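Local structure of bacteriocin (Pseudomonas syringae pv. tomato, 4FZL) at residues A[27-32]-A[37-42]; A[95-100]-A[205-210]; A[15-20]-A[44-49]; A[8-13]-A[61-66]. The protein probably kills competing bacteria by degrading the peptidoglycan precursor lipid II, as colicin M-like bacteriocins do, and binds calcium. One frame throughout, in Å; residues are numbered along the deposited sequence.

Interaction 1: A[27-32]-A[37-42]; sequences QDQARR and IQSKVA
A helical hairpin brings A30 and Q29 of helix 22-33 against S39 of helix 37-54. The two short helical segments run roughly antiparallel, at 145°, and their axes approach to 8.6 Å. S39 is the small residue at the closest point. Its hydroxyl reaches across to the other backbone, and S39 OG lies 3.2 Å from A30 CA. The same S39 OG is 3.3 Å from Q29 CG. The hydroxyl sits close to the Q29 O and A30 N atoms, but the angles are too poor for bonding. Its polar partner is instead D33 OD1, near the C-terminal end of helix 22-33. Q29 leaves its backbone with CG anti to N (chi1 165°) and then bends at chi2. This bend brings its amide over the root of the Q38 side chain, with Q29 NE2 3.8 Å from Q38 CB. The Q38 amide itself leads away, toward V9 of helix 5-12. Y17 and Q13 pack on Q29 from outside the hairpin. The contact is therefore van der Waals packing made largely by polar residues. The one hydroxyl at its centre is satisfied within the hairpin by D33, which should limit the cost of burying it.

Interaction 2: A[95-100]-A[205-210]; sequences MTPFHA and RGWLGE
T96 OG1, next to the P97 that packs on W207, is hydrogen-bonded to D50 OD1 and to the backbone N of G92, while D50 OD2 bonds H99 ND1. D50 of helix 37-54 thus holds two side chains in the first turn of helix 96-106. The two residues between them, P97 and F98, receive the indole of W207. W207 has CG anti to its backbone N (chi1 167°), and its six-membered ring projects into the angle between the two. W207 CZ2 lies over the centre of the F98 ring face, 3.9 Å from F98 CZ. The rings form a T-shaped (edge-to-face) pair, with W207 giving the edge. Their centroids are 5.3 Å apart and their planes meet at 62°. P97 supplies the second surface: its CB is 3.7 Å from W207 CZ2. Its carbonyl adds a further touch, with P97 O 3.5 Å from W207 CH2, oblique to the indole plane. L208 CD2 packs over one face of the same indole, 3.5 Å above it and toward its rim. L163 and T164 of helix 159-165 touch W207 and P97 respectively, and F46 meets F98 edge-to-face on its opposite side. W207, F98 and F46 form a run of T-shaped ring pairs in the helical part of the fold, joining helix 205-208 to helices 96-106 and 37-54.

Interaction 3: A[15-20]-A[44-49]; sequences DLYCSP and KTFAAA
Helix 14-17 ends beside the middle of helix 37-54, where the CA atoms of Y17 and F46 come within 8.6 Å. The contact is a buried T-shaped (edge-to-face) aromatic pair between helices. F46 gives the edge and Y17 the face. F46 CZ stands over the centre of the Y17 ring, 3.5 Å above its plane. The planes are turned 77° to each other, close to perpendicular, and the centroids are 4.8 Å apart. The nearest approach is Y17 CD1 to F46 CZ, at 3.6 Å. F46 CE1 comes in beside CZ and lies 3.7 Å from Y17 CG. The edge therefore spans the ring from its centre to its root. F46 has CG anti to its carbonyl carbon (chi1 -58°), which swings the ring out from its helix toward Y17. T25, F26 and Q29 of helix 22-33 also pack on Y17, as does Y63 of helix 59-70. The pair thus lies where several helices meet. Just after Y17 the chain turns sharply. C18 is the first residue to leave helical geometry and is the centre of an inverse gamma turn. S19 ties this turn back to the helix and also caps the start of the next one, through N21 N. S19 OG donates to L16 O at 2.7 Å, approaching from above the carbonyl plane, 37° out of it.

Interaction 4: A[8-13]-A[61-66]; sequences TVLLLQ and TAYNEI
Y63, L11 and L10 bury most of the surface between helix 5-12 and helix 59-70. Y63 reaches across with its hydroxyl. Its CG is anti to the backbone N (chi1 175°), and this extends the ring toward the end of the other helix. Y63 OH donates a hydrogen bond to L10 O at 2.7 Å. The angle at the carbonyl is 118°, and the donor is tilted 26° from the carbonyl plane. L10 O lies in the plane of the phenol ring, at its edge. The aliphatic part of L10 lies against the hydroxyl too, with L10 CB 3.6 Å from Y63 OH. L10 O belongs to the last turn of its helix and also takes a weak bond from Q13 N. L11 crosses N64 at a slant, with L11 CD2 3.9 Å from N64 OD1. A water links the same two residues. It donates to L11 O at 2.7 Å and to N64 OD1 at 2.7 Å. R60 NE also bonds N64 OD1, so that oxygen accepts at least two bonds. A67 touches both leucines from the next turn of helix 59-70. This is helix-on-helix packing within the N-terminal helical part of the fold: leucines line the interface, and Y63 and a water also hold carbonyls at the end of helix 5-12.

Three contacts nest near the N terminus. Interaction 4 opens first, on helix 5-12, and interaction 3 follows on helix 14-17. Interaction 1 is innermost and closes the short turn between helices 22-33 and 37-54. Interaction 3 then closes further along helix 37-54, and interaction 4 closes last, on helix 59-70. Y17 joins all three: its ring meets Y63, and its hydroxyl lies against Q29 and A42. Interaction 2 comes later, in series. It closes a loop of more than 100 residues that includes the calcium-site residues and much of the beta sheet, and returns the chain to the helical part. There M95 packs on Y17 and F46, joining interaction 2 to interaction 3.

Interaction 1: A[27-32]-A[37-42]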
# COMPACT_ATOMS: atom_id res chain seq x y z
N GLN A 27 -9.61 9.28 -12.69
CA GLN A 27 -9.76 8.81 -14.03
C GLN A 27 -10.34 9.92 -14.93
O GLN A 27 -9.97 10.10 -16.03
CB GLN A 27 -10.72 7.58 -14.06
CG GLN A 27 -10.09 6.34 -13.50
CD GLN A 27 -11.05 5.17 -13.31
OE1 GLN A 27 -10.63 3.95 -13.36
NE2 GLN A 27 -12.21 5.47 -12.99
N ASP A 28 -11.32 10.64 -14.43
CA ASP A 28 -11.95 11.69 -15.24
C ASP A 28 -10.92 12.83 -15.50
O ASP A 28 -10.86 13.37 -16.57
CB ASP A 28 -13.15 12.30 -14.53
CG ASP A 28 -14.40 11.39 -14.51
OD1 ASP A 28 -14.52 10.42 -15.27
OD2 ASP A 28 -15.35 11.68 -13.74
N GLN A 29 -10.11 13.18 -14.48
CA GLN A 29 -9.16 14.22 -14.63
C GLN A 29 -8.12 13.78 -15.68
O GLN A 29 -7.70 14.55 -16.53
CB GLN A 29 -8.49 14.57 -13.29
CG GLN A 29 -7.23 15.42 -13.44
CD GLN A 29 -7.65 16.82 -13.83
OE1 GLN A 29 -8.13 17.58 -12.97
NE2 GLN A 29 -7.43 17.18 -15.10
N ALA A 30 -7.64 12.56 -15.56
CA ALA A 30 -6.61 12.07 -16.47
C ALA A 30 -7.13 12.09 -17.91
O ALA A 30 -6.42 12.46 -18.82
CB ALA A 30 -6.08 10.68 -16.06
N ARG A 31 -8.38 11.69 -18.09
CA ARG A 31 -9.00 11.69 -19.40
C ARG A 31 -9.05 13.12 -19.96
O ARG A 31 -8.76 13.36 -21.14
CB ARG A 31 -10.41 11.10 -19.36
CG ARG A 31 -11.10 11.10 -20.72
CD ARG A 31 -12.52 10.59 -20.58
NE ARG A 31 -12.58 9.17 -20.17
CZ ARG A 31 -12.51 8.10 -20.98
NH1 ARG A 31 -12.32 8.22 -22.29
NH2 ARG A 31 -12.58 6.88 -20.45
N ARG A 32 -9.41 14.06 -19.08
CA ARG A 32 -9.61 15.46 -19.50
C ARG A 32 -8.31 16.13 -20.03
O ARG A 32 -8.34 16.85 -21.03
CB ARG A 32 -10.32 16.26 -18.38
CG ARG A 32 -10.37 17.75 -18.53
CD ARG A 32 -11.51 18.30 -17.67
NE ARG A 32 -11.34 17.89 -16.30
CZ ARG A 32 -12.03 16.97 -15.62
NH1 ARG A 32 -13.04 16.28 -16.16
NH2 ARG A 32 -11.69 16.74 -14.35
N ILE A 37 -0.58 18.09 -16.75
CA ILE A 37 -0.08 18.76 -15.52
C ILE A 37 -0.99 18.57 -14.32
O ILE A 37 -0.50 18.16 -13.27
CB ILE A 37 0.21 20.28 -15.73
CG1 ILE A 37 1.35 20.42 -16.74
CG2 ILE A 37 0.46 21.01 -14.41
CD1 ILE A 37 1.50 21.87 -17.26
N GLN A 38 -2.28 18.89 -14.46
CA GLN A 38 -3.15 18.75 -13.34
C GLN A 38 -3.20 17.32 -12.80
O GLN A 38 -3.18 17.11 -11.58
CB GLN A 38 -4.54 19.22 -13.65
CG GLN A 38 -4.61 20.69 -13.81
CD GLN A 38 -5.20 21.42 -12.61
OE1 GLN A 38 -5.06 21.03 -11.41
NE2 GLN A 38 -5.89 22.49 -12.92
N SER A 39 -3.24 16.34 -13.69
CA SER A 39 -3.20 14.95 -13.30
C SER A 39 -1.92 14.53 -12.57
O SER A 39 -1.95 13.80 -11.53
CB SER A 39 -3.39 14.01 -14.51
OG SER A 39 -4.62 14.14 -15.10
N LYS A 40 -0.79 15.02 -13.06
CA LYS A 40 0.53 14.65 -12.49
C LYS A 40 0.66 15.31 -11.15
O LYS A 40 1.13 14.70 -10.18
CB LYS A 40 1.65 15.01 -13.44
CG LYS A 40 1.73 14.10 -14.68
CD LYS A 40 2.85 14.55 -15.58
CE LYS A 40 2.77 14.00 -16.99
NZ LYS A 40 3.65 14.72 -17.95
N VAL A 41 0.22 16.56 -11.09
CA VAL A 41 0.32 17.29 -9.80
C VAL A 41 -0.66 16.64 -8.73
O VAL A 41 -0.27 16.45 -7.56
CB VAL A 41 0.03 18.80 -9.92
CG1 VAL A 41 -0.08 19.50 -8.54
CG2 VAL A 41 1.12 19.43 -10.77
N ALA A 42 -1.88 16.26 -9.15
CA ALA A 42 -2.78 15.50 -8.28
C ALA A 42 -2.11 14.22 -7.77
O ALA A 42 -2.08 13.94 -6.58
CB ALA A 42 -4.17 15.25 -8.92

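Interaction 2: A[95-100]-A[205-210]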
# COMPACT_ATOMS: atom_id res chain seq x y z
N MET A 95 -5.10 6.59 -0.06
CA MET A 95 -4.24 6.99 -1.16
C MET A 95 -3.03 6.11 -1.34
O MET A 95 -2.15 6.38 -2.20
CB MET A 95 -3.87 8.47 -1.09
CG MET A 95 -5.10 9.34 -1.53
SD MET A 95 -4.80 11.07 -1.23
CE MET A 95 -6.35 11.80 -1.69
N THR A 96 -2.92 5.07 -0.56
CA THR A 96 -1.75 4.17 -0.65
C THR A 96 -1.53 3.59 -2.07
O THR A 96 -0.40 3.63 -2.59
CB THR A 96 -1.79 3.11 0.44
OG1 THR A 96 -1.32 3.69 1.64
CG2 THR A 96 -0.84 1.90 0.10
N PRO A 97 -2.59 3.08 -2.74
CA PRO A 97 -2.27 2.52 -4.08
C PRO A 97 -1.80 3.63 -5.04
O PRO A 97 -1.06 3.37 -5.96
CB PRO A 97 -3.59 1.90 -4.56
CG PRO A 97 -4.54 2.08 -3.46
CD PRO A 97 -3.92 2.70 -2.26
N PHE A 98 -2.30 4.86 -4.85
CA PHE A 98 -1.83 5.97 -5.68
C PHE A 98 -0.39 6.33 -5.38
O PHE A 98 0.38 6.76 -6.24
CB PHE A 98 -2.71 7.19 -5.50
CG PHE A 98 -4.09 7.00 -6.04
CD1 PHE A 98 -4.36 7.14 -7.38
CD2 PHE A 98 -5.13 6.64 -5.19
CE1 PHE A 98 -5.69 6.97 -7.87
CE2 PHE A 98 -6.44 6.45 -5.67
CZ PHE A 98 -6.70 6.59 -7.03
N HIS A 99 -0.03 6.22 -4.11
CA HIS A 99 1.36 6.48 -3.71
C HIS A 99 2.28 5.46 -4.38
O HIS A 99 3.32 5.82 -4.91
CB HIS A 99 1.44 6.46 -2.12
CG HIS A 99 2.75 6.88 -1.57
ND1 HIS A 99 2.95 7.05 -0.24
CD2 HIS A 99 3.92 7.29 -2.19
CE1 HIS A 99 4.19 7.49 0.00
NE2 HIS A 99 4.79 7.67 -1.18
N ALA A 100 1.90 4.19 -4.36
CA ALA A 100 2.67 3.14 -5.01
C ALA A 100 2.72 3.40 -6.52
O ALA A 100 3.77 3.09 -7.19
CB ALA A 100 2.13 1.76 -4.66
N ARG A 205 -4.10 -2.68 -15.01
CA ARG A 205 -5.25 -2.35 -15.89
C ARG A 205 -6.58 -2.54 -15.25
O ARG A 205 -7.52 -1.77 -15.51
CB ARG A 205 -5.18 -3.25 -17.13
CG ARG A 205 -6.41 -3.37 -18.00
CD ARG A 205 -6.78 -2.03 -18.59
NE ARG A 205 -7.95 -2.16 -19.43
CZ ARG A 205 -9.18 -2.25 -18.97
NH1 ARG A 205 -9.42 -2.16 -17.67
NH2 ARG A 205 -10.17 -2.44 -19.86
N GLY A 206 -6.73 -3.61 -14.46
CA GLY A 206 -8.05 -3.75 -13.87
C GLY A 206 -8.49 -2.60 -13.00
O GLY A 206 -9.67 -2.23 -12.99
N TRP A 207 -7.55 -2.11 -12.21
CA TRP A 207 -7.83 -1.04 -11.30
C TRP A 207 -7.93 0.26 -12.06
O TRP A 207 -8.88 1.05 -11.87
CB TRP A 207 -6.72 -1.03 -10.23
CG TRP A 207 -6.68 0.16 -9.40
CD1 TRP A 207 -7.72 0.74 -8.69
CD2 TRP A 207 -5.50 1.00 -9.10
NE1 TRP A 207 -7.29 1.83 -8.00
CE2 TRP A 207 -5.97 2.04 -8.19
CE3 TRP A 207 -4.17 0.96 -9.45
CZ2 TRP A 207 -5.12 3.05 -7.70
CZ3 TRP A 207 -3.31 1.93 -8.91
CH2 TRP A 207 -3.79 2.98 -8.09
N LEU A 208 -6.90 0.52 -12.88
CA LEU A 208 -6.81 1.86 -13.53
C LEU A 208 -7.85 2.11 -14.64
O LEU A 208 -8.34 3.25 -14.83
CB LEU A 208 -5.43 2.12 -14.10
CG LEU A 208 -4.35 2.12 -13.03
CD1 LEU A 208 -3.00 2.28 -13.70
CD2 LEU A 208 -4.65 3.24 -12.06
N GLY A 209 -8.28 1.05 -15.29
CA GLY A 209 -9.26 1.18 -16.34
C GLY A 209 -8.59 1.38 -17.70
O GLY A 209 -7.38 1.62 -17.81
N GLU A 210 -9.40 1.31 -18.76
CA GLU A 210 -8.86 1.31 -20.12
C GLU A 210 -8.12 2.57 -20.52
O GLU A 210 -6.98 2.56 -20.97
CB GLU A 210 -9.98 0.98 -21.14
CG GLU A 210 -9.59 1.12 -22.59
CD GLU A 210 -9.69 2.56 -23.12
OE1 GLU A 210 -10.67 3.29 -22.76
OE2 GLU A 210 -8.81 2.95 -23.93

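Interaction 3: A[15-20]-A[44-49]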
# COMPACT_ATOMS: atom_id res chain seq x y z
N ASP A 15 -12.96 17.21 -1.70
CA ASP A 15 -14.10 16.41 -1.20
C ASP A 15 -14.19 15.09 -1.98
O ASP A 15 -14.54 14.01 -1.44
CB ASP A 15 -15.38 17.23 -1.31
CG ASP A 15 -15.60 18.23 -0.14
OD1 ASP A 15 -14.86 18.21 0.88
OD2 ASP A 15 -16.50 19.08 -0.31
N LEU A 16 -13.92 15.15 -3.28
CA LEU A 16 -13.97 13.96 -4.12
C LEU A 16 -12.73 13.09 -3.97
O LEU A 16 -12.87 11.86 -3.88
CB LEU A 16 -14.11 14.38 -5.60
CG LEU A 16 -15.50 14.90 -6.02
CD1 LEU A 16 -15.46 15.48 -7.43
CD2 LEU A 16 -16.62 13.80 -5.86
N TYR A 17 -11.48 13.64 -4.00
CA TYR A 17 -10.32 12.79 -3.97
C TYR A 17 -10.13 12.18 -2.60
O TYR A 17 -9.69 11.08 -2.50
CB TYR A 17 -9.09 13.62 -4.32
CG TYR A 17 -8.92 14.01 -5.74
CD1 TYR A 17 -9.24 13.11 -6.75
CD2 TYR A 17 -8.30 15.18 -6.11
CE1 TYR A 17 -8.95 13.36 -8.07
CE2 TYR A 17 -8.00 15.42 -7.45
CZ TYR A 17 -8.31 14.49 -8.42
OH TYR A 17 -8.01 14.72 -9.75
N CYS A 18 -10.46 12.87 -1.53
CA CYS A 18 -10.33 12.33 -0.17
C CYS A 18 -11.65 11.64 0.23
O CYS A 18 -12.33 12.02 1.20
CB CYS A 18 -9.95 13.41 0.86
SG CYS A 18 -8.28 14.03 0.50
N SER A 19 -12.08 10.73 -0.61
CA SER A 19 -13.30 9.99 -0.43
C SER A 19 -13.20 8.68 -1.25
O SER A 19 -12.25 8.48 -1.99
CB SER A 19 -14.52 10.81 -0.87
OG SER A 19 -14.67 10.73 -2.29
N PRO A 20 -14.23 7.82 -1.16
CA PRO A 20 -14.33 6.64 -2.04
C PRO A 20 -14.45 6.99 -3.51
O PRO A 20 -14.30 6.12 -4.35
CB PRO A 20 -15.63 6.00 -1.58
CG PRO A 20 -15.63 6.32 -0.11
CD PRO A 20 -15.27 7.77 -0.12
N LYS A 44 1.07 13.33 -7.56
CA LYS A 44 2.10 13.64 -6.61
C LYS A 44 1.62 14.14 -5.24
O LYS A 44 2.22 13.85 -4.20
CB LYS A 44 3.16 14.55 -7.25
CG LYS A 44 4.06 13.90 -8.30
CD LYS A 44 5.23 14.74 -8.83
CE LYS A 44 4.79 15.69 -9.85
NZ LYS A 44 6.00 16.46 -10.34
N THR A 45 0.51 14.87 -5.26
CA THR A 45 -0.10 15.33 -4.03
C THR A 45 -0.65 14.11 -3.26
O THR A 45 -0.54 14.09 -2.02
CB THR A 45 -1.20 16.38 -4.31
OG1 THR A 45 -0.61 17.48 -5.00
CG2 THR A 45 -2.00 16.84 -2.99
N PHE A 46 -1.31 13.17 -3.99
CA PHE A 46 -1.78 11.97 -3.30
C PHE A 46 -0.60 11.27 -2.59
O PHE A 46 -0.76 10.75 -1.47
CB PHE A 46 -2.45 10.97 -4.23
CG PHE A 46 -3.62 11.46 -5.03
CD1 PHE A 46 -4.40 12.55 -4.65
CD2 PHE A 46 -3.94 10.82 -6.19
CE1 PHE A 46 -5.41 12.98 -5.44
CE2 PHE A 46 -5.03 11.21 -6.97
CZ PHE A 46 -5.76 12.32 -6.57
N ALA A 47 0.52 11.14 -3.32
CA ALA A 47 1.61 10.45 -2.69
C ALA A 47 2.15 11.19 -1.46
O ALA A 47 2.51 10.58 -0.46
CB ALA A 47 2.70 10.34 -3.70
N ALA A 48 2.23 12.52 -1.58
CA ALA A 48 2.66 13.32 -0.44
C ALA A 48 1.69 13.21 0.76
O ALA A 48 2.13 13.21 1.94
CB ALA A 48 2.85 14.78 -0.87
N ALA A 49 0.38 13.22 0.44
CA ALA A 49 -0.60 13.19 1.50
C ALA A 49 -0.55 11.81 2.20
O ALA A 49 -0.66 11.68 3.41
CB ALA A 49 -1.99 13.47 0.90

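Interaction 4: A[8-13]-A[61-66]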
# COMPACT_ATOMS: atom_id res chain seq x y z
N THR A 8 -5.90 25.83 -6.92
CA THR A 8 -7.31 26.06 -6.84
C THR A 8 -8.17 24.82 -7.14
O THR A 8 -9.09 24.46 -6.36
CB THR A 8 -7.70 27.26 -7.71
OG1 THR A 8 -7.01 28.41 -7.24
CG2 THR A 8 -9.23 27.53 -7.65
N VAL A 9 -7.82 24.14 -8.22
CA VAL A 9 -8.48 22.91 -8.63
C VAL A 9 -8.23 21.81 -7.59
O VAL A 9 -9.16 21.11 -7.16
CB VAL A 9 -8.05 22.49 -10.04
CG1 VAL A 9 -8.34 20.95 -10.36
CG2 VAL A 9 -8.67 23.48 -11.05
N LEU A 10 -7.00 21.69 -7.11
CA LEU A 10 -6.77 20.68 -6.07
C LEU A 10 -7.75 20.90 -4.88
O LEU A 10 -8.28 19.92 -4.38
CB LEU A 10 -5.33 20.64 -5.56
CG LEU A 10 -4.25 20.22 -6.52
CD1 LEU A 10 -2.78 20.44 -5.96
CD2 LEU A 10 -4.41 18.69 -6.88
N LEU A 11 -7.82 22.12 -4.37
CA LEU A 11 -8.65 22.37 -3.20
C LEU A 11 -10.10 22.12 -3.53
O LEU A 11 -10.75 21.49 -2.74
CB LEU A 11 -8.48 23.78 -2.67
CG LEU A 11 -7.10 23.93 -1.99
CD1 LEU A 11 -6.86 25.40 -1.57
CD2 LEU A 11 -7.09 23.08 -0.70
N LEU A 12 -10.57 22.54 -4.71
CA LEU A 12 -11.95 22.25 -5.15
C LEU A 12 -12.26 20.74 -5.22
O LEU A 12 -13.39 20.32 -4.89
CB LEU A 12 -12.26 22.85 -6.53
CG LEU A 12 -12.60 24.34 -6.55
CD1 LEU A 12 -12.65 24.88 -7.98
CD2 LEU A 12 -13.91 24.68 -5.87
N GLN A 13 -11.26 19.94 -5.61
CA GLN A 13 -11.43 18.51 -5.78
C GLN A 13 -11.17 17.72 -4.48
O GLN A 13 -11.27 16.50 -4.45
CB GLN A 13 -10.46 18.04 -6.78
CG GLN A 13 -10.54 18.58 -8.20
CD GLN A 13 -11.31 17.68 -9.12
OE1 GLN A 13 -10.72 16.98 -10.00
NE2 GLN A 13 -12.61 17.61 -8.89
N THR A 61 -6.56 16.83 5.90
CA THR A 61 -5.79 17.97 6.37
C THR A 61 -4.51 18.04 5.62
O THR A 61 -4.12 19.09 5.10
CB THR A 61 -5.53 17.94 7.87
OG1 THR A 61 -6.81 17.89 8.53
CG2 THR A 61 -4.77 19.20 8.36
N ALA A 62 -3.84 16.89 5.49
CA ALA A 62 -2.49 16.75 4.82
C ALA A 62 -2.67 17.19 3.33
O ALA A 62 -1.95 18.06 2.81
CB ALA A 62 -1.94 15.33 4.88
N TYR A 63 -3.67 16.60 2.67
CA TYR A 63 -4.00 16.92 1.30
C TYR A 63 -4.20 18.44 1.12
O TYR A 63 -3.59 19.07 0.23
CB TYR A 63 -5.24 16.16 0.86
CG TYR A 63 -5.72 16.55 -0.55
CD1 TYR A 63 -5.25 15.84 -1.63
CD2 TYR A 63 -6.58 17.61 -0.72
CE1 TYR A 63 -5.68 16.13 -2.94
CE2 TYR A 63 -6.95 17.95 -1.98
CZ TYR A 63 -6.52 17.26 -3.10
OH TYR A 63 -6.96 17.62 -4.41
N ASN A 64 -5.08 18.98 1.98
CA ASN A 64 -5.39 20.41 1.90
C ASN A 64 -4.11 21.27 2.14
O ASN A 64 -3.86 22.28 1.39
CB ASN A 64 -6.44 20.85 2.91
CG ASN A 64 -7.84 20.34 2.60
OD1 ASN A 64 -8.18 20.01 1.48
ND2 ASN A 64 -8.69 20.30 3.64
N GLU A 65 -3.29 20.87 3.13
CA GLU A 65 -2.07 21.62 3.39
C GLU A 65 -1.05 21.57 2.28
O GLU A 65 -0.38 22.59 2.02
CB GLU A 65 -1.44 21.22 4.72
CG GLU A 65 -2.31 21.69 5.88
CD GLU A 65 -2.38 23.26 5.97
OE1 GLU A 65 -1.32 23.93 5.98
OE2 GLU A 65 -3.47 23.84 6.05
N ILE A 66 -0.90 20.41 1.62
CA ILE A 66 -0.01 20.30 0.47
C ILE A 66 -0.56 21.17 -0.69
O ILE A 66 0.17 21.92 -1.35
CB ILE A 66 0.03 18.84 0.05
CG1 ILE A 66 0.79 18.04 1.09
CG2 ILE A 66 0.77 18.71 -1.26
CD1 ILE A 66 0.44 16.55 1.07
O HOH W 1 -10.17 20.96 -0.13